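Possible periplasmic protein (Campylobacter jejuni, PDB 3RGC) is a SurA-like periplasmic chaperone that probably also has peptidyl-prolyl cis-trans isomerase activity. Local coordinates at residues 83-86 with 87-90; 141-145 with 146-150; 234-237 with 238-242. One frame throughout, in Å; residues are numbered along the deposited sequence.

Overall arrangement
The three contacts are local, each made by residues close together in one continuous piece of chain, and they lie well apart: the centres of contacts 1 and 3 are about 33 Å from each other, those of contacts 2 and 3 about 48 Å, on opposite sides of the chain's centre. Contacts 1 and 3 are surface contacts on helices 86-107 and 218-244, which pack against each other near residue 106. Contact 2 is partly buried and joins strand 135-143 to helix 146-154, beside the second subunit. Contacts 1 and 2 are helix starts ruled by side-chain caps, whereas contact 3, within a helix, relies on aromatic packing and peripheral charges.

Contact 1: 83-86 with 87-90; sequences NQSY and EQFR
The carbonyl oxygen of S85 receives two N-H groups: F89 N donates to S85 O almost straight, at 3.0 Å, while Q88 N makes a weak, bent bond to the same oxygen. S85 is the N-cap of helix 86-107, and its OG is the capping acceptor, taking the hydrogen of Q88 N at 3.2 Å with an N-H...O angle of 141°. In the next bond along, R90 N donates to Y86 O at 2.9 Å.

The side chains of Y86 and R90 pack over this first turn. With CG of Y86 anti to its backbone N (chi1 -180°), the phenol swings over R90, whose CG lies over one face of the ring, 3.8 Å from its centroid, in a CH-pi contact offset toward the rim. R90 CD follows at the CE2 side, 3.3 Å from Y86 CE2. The guanidinium is turned 50° from the ring, with Y86 OH near its edge, and its NH2 forms a salt bridge with D58 of helix 54-67. Y86 CE1 also touches F89 CD2 obliquely at 3.9 Å, and F89 meets F75 and F93 in turn. K76 makes a cation-pi contact with Y86.

The helix start is therefore closed by a serine cap, while the charge of R90 links helix 86-107 to helix 54-67 through D58, and Y86 and F89 pack on helix 72-81 of the SurA N-terminal region.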
loop_
_atom_site.group_PDB
_atom_site.type_symbol
_atom_site.label_atom_id
_atom_site.label_comp_id
_atom_site.label_asym_id
_atom_site.label_seq_id
_atom_site.Cartn_x
_atom_site.Cartn_y
_atom_site.Cartn_z
ATOM N N ASN B 83 10.163 18.911 28.015
ATOM C CA ASN B 83 9.920 19.457 29.344
ATOM C C ASN B 83 8.461 19.257 29.757
ATOM O O ASN B 83 7.864 20.116 30.409
ATOM C CB ASN B 83 10.305 20.940 29.413
ATOM N N GLN B 84 7.889 18.125 29.357
ATOM C CA GLN B 84 6.535 17.760 29.760
ATOM C C GLN B 84 6.599 16.490 30.602
ATOM O O GLN B 84 7.521 15.681 30.439
ATOM C CB GLN B 84 5.629 17.557 28.537
ATOM N N SER B 85 5.627 16.319 31.497
ATOM C CA SER B 85 5.690 15.239 32.478
ATOM C C SER B 85 4.902 14.011 32.074
ATOM O O SER B 85 3.772 14.109 31.592
ATOM C CB SER B 85 5.228 15.717 33.859
ATOM O OG SER B 85 3.853 16.033 33.866
ATOM N N TYR B 86 5.505 12.847 32.291
ATOM C CA TYR B 86 4.833 11.587 32.017
ATOM C C TYR B 86 3.484 11.558 32.695
ATOM O O TYR B 86 2.491 11.116 32.119
ATOM C CB TYR B 86 5.661 10.404 32.513
ATOM C CG TYR B 86 4.997 9.079 32.237
ATOM C CD1 TYR B 86 4.634 8.726 30.938
ATOM C CD2 TYR B 86 4.722 8.183 33.263
ATOM C CE1 TYR B 86 4.026 7.523 30.667
ATOM C CE2 TYR B 86 4.107 6.969 32.998
ATOM C CZ TYR B 86 3.760 6.650 31.695
ATOM O OH TYR B 86 3.144 5.453 31.409
ATOM N N GLU B 87 3.459 12.028 33.934
ATOM C CA GLU B 87 2.261 11.957 34.750
ATOM C C GLU B 87 1.126 12.764 34.130
ATOM O O GLU B 87 -0.040 12.373 34.204
ATOM C CB GLU B 87 2.568 12.424 36.174
ATOM C CG GLU B 87 3.700 11.637 36.831
ATOM C CD GLU B 87 4.025 12.117 38.238
ATOM O OE1 GLU B 87 3.865 13.326 38.511
ATOM O OE2 GLU B 87 4.442 11.282 39.074
ATOM N N GLN B 88 1.477 13.883 33.505
ATOM C CA GLN B 88 0.492 14.725 32.848
ATOM C C GLN B 88 -0.020 13.982 31.642
ATOM O O GLN B 88 -1.227 13.851 31.447
ATOM C CB GLN B 88 1.110 16.062 32.420
ATOM C CG GLN B 88 0.081 17.113 31.998
ATOM C CD GLN B 88 -0.990 17.348 33.064
ATOM O OE1 GLN B 88 -0.675 17.544 34.240
ATOM N NE2 GLN B 88 -2.260 17.320 32.655
ATOM N N PHE B 89 0.918 13.490 30.838
ATOM C CA PHE B 89 0.606 12.680 29.672
ATOM C C PHE B 89 -0.414 11.591 29.999
ATOM O O PHE B 89 -1.432 11.481 29.318
ATOM C CB PHE B 89 1.874 12.044 29.109
ATOM C CG PHE B 89 1.614 10.985 28.076
ATOM C CD1 PHE B 89 1.401 11.328 26.750
ATOM C CD2 PHE B 89 1.577 9.650 28.432
ATOM C CE1 PHE B 89 1.152 10.354 25.793
ATOM C CE2 PHE B 89 1.340 8.671 27.479
ATOM C CZ PHE B 89 1.128 9.025 26.159
ATOM N N ARG B 90 -0.142 10.798 31.038
ATOM C CA ARG B 90 -1.058 9.732 31.445
ATOM C C ARG B 90 -2.426 10.302 31.747
ATOM O O ARG B 90 -3.438 9.707 31.408
ATOM C CB ARG B 90 -0.565 9.001 32.694
ATOM C CG ARG B 90 0.608 8.060 32.481
ATOM C CD ARG B 90 0.943 7.271 33.763
ATOM N NE ARG B 90 0.307 5.950 33.826
ATOM C CZ ARG B 90 -0.668 5.626 34.676
ATOM N NH1 ARG B 90 -1.122 6.527 35.542
ATOM N NH2 ARG B 90 -1.187 4.401 34.664
#

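Contact 2: 141-145 with 146-150; sequences YLSNN and PQTLE
N145 caps the start of helix 146-154, and its side chain can be followed outward against T148. Its CB lies 3.3 Å from T148 CG2, and CG sits equally close to the same methyl, the two side chains passing at a slant. With chi1 at -173°, CG stands opposite the backbone N, and the amide is carried over the first helical turn. There OD1 accepts from Q147 N at 2.8 Å in a bent, weak bond and from T148 N in a longer weak one. ND2, near the T148 methyl, donates to K129 O of the second subunit.

The backbone oxygen of N145 is gripped as well. T148 OG1 donates to N145 O at 2.9 Å, and T148 N donates at 3.3 Å from the same face of the carbonyl plane, standing 65° out of it. The backbone N of the capping residue, N145 N, donates to S143 OG at 2.7 Å, an ST turn at the point where strand 135-143 gives way to the helix. The apolar part of the contact is L149, whose CD2 packs on S143 CB and on Y141 CB, the latter 4.0 Å away. L149 also touches Y198 of the adjacent strand.

Both ends of the asparagine amide are thus used, the oxygen on the first N-H groups of the helix, in two weak bonds, with the sounder ones made to N145 O, and the nitrogen on the neighbouring subunit, so that the strand-to-helix turn is joined directly to the dimer interface.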
loop_
_atom_site.group_PDB
_atom_site.type_symbol
_atom_site.label_atom_id
_atom_site.label_comp_id
_atom_site.label_asym_id
_atom_site.label_seq_id
_atom_site.Cartn_x
_atom_site.Cartn_y
_atom_site.Cartn_z
ATOM N N TYR B 141 8.714 3.109 -8.137
ATOM C CA TYR B 141 9.880 2.365 -7.673
ATOM C C TYR B 141 9.574 0.875 -7.703
ATOM O O TYR B 141 8.483 0.460 -7.304
ATOM C CB TYR B 141 10.228 2.777 -6.243
ATOM C CG TYR B 141 10.872 4.133 -6.144
ATOM C CD1 TYR B 141 12.246 4.274 -6.265
ATOM C CD2 TYR B 141 10.108 5.274 -5.938
ATOM C CE1 TYR B 141 12.846 5.514 -6.178
ATOM C CE2 TYR B 141 10.697 6.519 -5.853
ATOM C CZ TYR B 141 12.068 6.632 -5.973
ATOM O OH TYR B 141 12.668 7.865 -5.887
ATOM N N LEU B 142 10.534 0.071 -8.157
ATOM C CA LEU B 142 10.324 -1.376 -8.282
ATOM C C LEU B 142 11.358 -2.197 -7.520
ATOM O O LEU B 142 12.517 -1.811 -7.414
ATOM C CB LEU B 142 10.311 -1.802 -9.759
ATOM C CG LEU B 142 9.202 -1.215 -10.648
ATOM C CD1 LEU B 142 9.340 -1.714 -12.073
ATOM C CD2 LEU B 142 7.822 -1.560 -10.106
ATOM N N SER B 143 10.932 -3.345 -7.008
ATOM C CA SER B 143 11.847 -4.264 -6.352
ATOM C C SER B 143 11.243 -5.648 -6.176
ATOM O O SER B 143 10.025 -5.808 -6.059
ATOM C CB SER B 143 12.275 -3.709 -4.988
ATOM O OG SER B 143 12.949 -4.689 -4.204
ATOM N N ASN B 144 12.123 -6.642 -6.164
ATOM C CA ASN B 144 11.797 -8.002 -5.765
ATOM C C ASN B 144 11.516 -8.070 -4.265
ATOM O O ASN B 144 10.846 -8.984 -3.777
ATOM C CB ASN B 144 12.997 -8.904 -6.063
ATOM C CG ASN B 144 14.245 -8.477 -5.300
ATOM O OD1 ASN B 144 14.537 -8.996 -4.220
ATOM N ND2 ASN B 144 14.981 -7.514 -5.857
ATOM N N ASN B 145 12.047 -7.095 -3.539
ATOM C CA ASN B 145 11.971 -7.092 -2.081
ATOM C C ASN B 145 11.027 -6.000 -1.601
ATOM O O ASN B 145 11.281 -4.810 -1.802
ATOM C CB ASN B 145 13.370 -6.890 -1.495
ATOM C CG ASN B 145 13.417 -7.040 0.015
ATOM O OD1 ASN B 145 12.470 -6.720 0.730
ATOM N ND2 ASN B 145 14.537 -7.519 0.503
ATOM N N PRO B 146 9.922 -6.407 -0.976
ATOM C CA PRO B 146 8.887 -5.463 -0.552
ATOM C C PRO B 146 9.363 -4.609 0.627
ATOM O O PRO B 146 8.972 -3.452 0.737
ATOM C CB PRO B 146 7.715 -6.368 -0.171
ATOM C CG PRO B 146 8.356 -7.712 0.170
ATOM C CD PRO B 146 9.607 -7.810 -0.639
ATOM N N GLN B 147 10.226 -5.164 1.470
ATOM C CA GLN B 147 10.806 -4.394 2.573
ATOM C C GLN B 147 11.757 -3.268 2.137
ATOM O O GLN B 147 11.983 -2.329 2.901
ATOM C CB GLN B 147 11.517 -5.304 3.579
ATOM C CG GLN B 147 10.579 -5.949 4.575
ATOM C CD GLN B 147 9.542 -4.978 5.087
ATOM O OE1 GLN B 147 9.875 -3.965 5.710
ATOM N NE2 GLN B 147 8.270 -5.273 4.809
ATOM N N THR B 148 12.325 -3.363 0.935
ATOM C CA THR B 148 13.167 -2.279 0.421
ATOM C C THR B 148 12.298 -1.108 -0.066
ATOM O O THR B 148 12.708 0.058 -0.015
ATOM C CB THR B 148 14.121 -2.743 -0.710
ATOM O OG1 THR B 148 13.405 -2.840 -1.946
ATOM C CG2 THR B 148 14.730 -4.083 -0.379
ATOM N N LEU B 149 11.098 -1.425 -0.537
ATOM C CA LEU B 149 10.136 -0.386 -0.874
ATOM C C LEU B 149 9.480 0.190 0.379
ATOM O O LEU B 149 9.159 1.378 0.420
ATOM C CB LEU B 149 9.084 -0.901 -1.861
ATOM C CG LEU B 149 9.651 -1.458 -3.166
ATOM C CD1 LEU B 149 8.538 -1.930 -4.073
ATOM C CD2 LEU B 149 10.538 -0.418 -3.876
ATOM N N GLU B 150 9.288 -0.642 1.403
ATOM C CA GLU B 150 8.763 -0.157 2.681
ATOM C C GLU B 150 9.708 0.879 3.274
ATOM O O GLU B 150 9.286 1.957 3.678
ATOM C CB GLU B 150 8.540 -1.297 3.677
ATOM C CG GLU B 150 7.290 -2.127 3.419
ATOM C CD GLU B 150 6.018 -1.309 3.522
ATOM O OE1 GLU B 150 6.084 -0.162 4.019
ATOM O OE2 GLU B 150 4.952 -1.807 3.101
#

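Contact 3: 234-237 with 238-242; sequences IQDY and FDKLR
The rings of Y237 and F238 meet in a T-shaped, edge-to-face pair on helix 218-244, which comes late in the chain and packs back on helices 30-48 and 86-107 of the SurA N-terminal region, as expected of a SurA-like chaperone. The edge of Y237 is directed at the face of F238, with CD2 of Y237 lying 4.2 Å above the F238 plane, over its centre; the planes stand at 77° and the centroids 5.5 Å apart. The differing first torsions are consistent with this pairing of adjacent residues: Y237 CG is anti to its backbone N (chi1 -178°), whereas F238 CG is anti to its carbonyl carbon. One turn earlier, I234 lies side by side with F238 and its CG2 touches F238 CD2 at 4.2 Å. F238 packs on M40 and I106, while Y237 OH is hydrogen-bonded to Q44, so that the pair helps seat the helix against both neighbours.

The backbone keeps the i to i+4 alpha-helical bonds: F238 N to I234 O, D239 N to Q235 O at 2.8 Å and K240 N to D236 O, the last nearly straight at 175°. The next bond, L241 N to Y237 O, is bent and weak.

Charged side chains line another part of the contact. R242 NH1 and D239 OD1, 3.4 Å apart, attract by charge alone, no N-H pointing at the oxygen. K240, extended beyond CG, crosses D236 at a slant, and their salt bridge is long, probably adding little. The K240 aliphatic chain comes nearer to the carboxylate than its ammonium does: CE is 3.6 Å from D236 OD2, and NZ 4.0 Å.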
loop_
_atom_site.group_PDB
_atom_site.type_symbol
_atom_site.label_atom_id
_atom_site.label_comp_id
_atom_site.label_asym_id
_atom_site.label_seq_id
_atom_site.Cartn_x
_atom_site.Cartn_y
_atom_site.Cartn_z
ATOM N N ILE B 234 -24.271 9.847 16.510
ATOM C CA ILE B 234 -23.587 10.453 17.639
ATOM C C ILE B 234 -23.999 11.925 17.775
ATOM O O ILE B 234 -24.415 12.365 18.848
ATOM C CB ILE B 234 -22.066 10.333 17.484
ATOM C CG1 ILE B 234 -21.621 8.892 17.746
ATOM C CG2 ILE B 234 -21.361 11.287 18.429
ATOM C CD1 ILE B 234 -20.117 8.693 17.587
ATOM N N GLN B 235 -23.894 12.673 16.682
ATOM C CA GLN B 235 -24.343 14.066 16.664
ATOM C C GLN B 235 -25.796 14.194 17.097
ATOM O O GLN B 235 -26.121 14.970 17.991
ATOM C CB GLN B 235 -24.163 14.673 15.274
ATOM C CG GLN B 235 -22.769 15.206 15.006
ATOM C CD GLN B 235 -22.535 16.570 15.630
ATOM O OE1 GLN B 235 -23.467 17.205 16.130
ATOM N NE2 GLN B 235 -21.287 17.030 15.599
ATOM N N ASP B 236 -26.668 13.424 16.462
ATOM C CA ASP B 236 -28.080 13.447 16.797
ATOM C C ASP B 236 -28.303 13.151 18.278
ATOM O O ASP B 236 -29.162 13.754 18.929
ATOM C CB ASP B 236 -28.838 12.440 15.927
ATOM C CG ASP B 236 -30.296 12.305 16.323
ATOM O OD1 ASP B 236 -31.112 13.156 15.910
ATOM O OD2 ASP B 236 -30.626 11.339 17.046
ATOM N N TYR B 237 -27.528 12.215 18.808
ATOM C CA TYR B 237 -27.660 11.821 20.203
ATOM C C TYR B 237 -27.375 13.020 21.107
ATOM O O TYR B 237 -28.092 13.253 22.088
ATOM C CB TYR B 237 -26.698 10.667 20.516
ATOM C CG TYR B 237 -26.799 10.152 21.934
ATOM C CD1 TYR B 237 -27.589 9.054 22.244
ATOM C CD2 TYR B 237 -26.103 10.767 22.966
ATOM C CE1 TYR B 237 -27.682 8.591 23.548
ATOM C CE2 TYR B 237 -26.190 10.314 24.255
ATOM C CZ TYR B 237 -26.978 9.227 24.544
ATOM O OH TYR B 237 -27.048 8.777 25.837
ATOM N N PHE B 238 -26.332 13.780 20.773
ATOM C CA PHE B 238 -26.009 14.993 21.526
ATOM C C PHE B 238 -26.906 16.204 21.246
ATOM O O PHE B 238 -27.134 17.008 22.147
ATOM C CB PHE B 238 -24.516 15.336 21.455
ATOM C CG PHE B 238 -23.669 14.413 22.285
ATOM C CD1 PHE B 238 -23.687 14.497 23.664
ATOM C CD2 PHE B 238 -22.907 13.423 21.692
ATOM C CE1 PHE B 238 -22.935 13.632 24.437
ATOM C CE2 PHE B 238 -22.155 12.556 22.464
ATOM C CZ PHE B 238 -22.170 12.663 23.836
ATOM N N ASP B 239 -27.448 16.324 20.037
ATOM C CA ASP B 239 -28.454 17.370 19.791
ATOM C C ASP B 239 -29.666 17.172 20.686
ATOM O O ASP B 239 -30.089 18.092 21.384
ATOM C CB ASP B 239 -28.922 17.397 18.339
ATOM C CG ASP B 239 -27.800 17.689 17.376
ATOM O OD1 ASP B 239 -26.807 18.322 17.808
ATOM O OD2 ASP B 239 -27.908 17.270 16.193
ATOM N N LYS B 240 -30.229 15.967 20.649
ATOM C CA LYS B 240 -31.376 15.641 21.480
ATOM C C LYS B 240 -31.060 15.905 22.946
ATOM O O LYS B 240 -31.947 16.210 23.740
ATOM C CB LYS B 240 -31.771 14.176 21.307
ATOM C CG LYS B 240 -32.460 13.841 19.991
ATOM C CD LYS B 240 -32.940 12.397 20.004
ATOM C CE LYS B 240 -33.701 12.041 18.743
ATOM N NZ LYS B 240 -34.147 10.616 18.767
ATOM N N LEU B 241 -29.790 15.773 23.307
ATOM C CA LEU B 241 -29.389 15.937 24.692
ATOM C C LEU B 241 -29.275 17.419 25.024
ATOM O O LEU B 241 -29.723 17.859 26.080
ATOM C CB LEU B 241 -28.062 15.237 24.948
ATOM C CG LEU B 241 -27.827 14.855 26.404
ATOM C CD1 LEU B 241 -28.972 13.986 26.885
ATOM C CD2 LEU B 241 -26.492 14.145 26.554
ATOM N N ARG B 242 -28.678 18.183 24.114
ATOM C CA ARG B 242 -28.565 19.632 24.275
ATOM C C ARG B 242 -29.936 20.265 24.433
ATOM O O ARG B 242 -30.051 21.385 24.918
ATOM C CB ARG B 242 -27.839 20.258 23.088
ATOM C CG ARG B 242 -26.335 20.096 23.134
ATOM C CD ARG B 242 -25.692 20.381 21.778
ATOM N NE ARG B 242 -24.606 19.442 21.500
ATOM C CZ ARG B 242 -23.985 19.329 20.332
ATOM N NH1 ARG B 242 -24.329 20.105 19.313
ATOM N NH2 ARG B 242 -23.016 18.437 20.181
#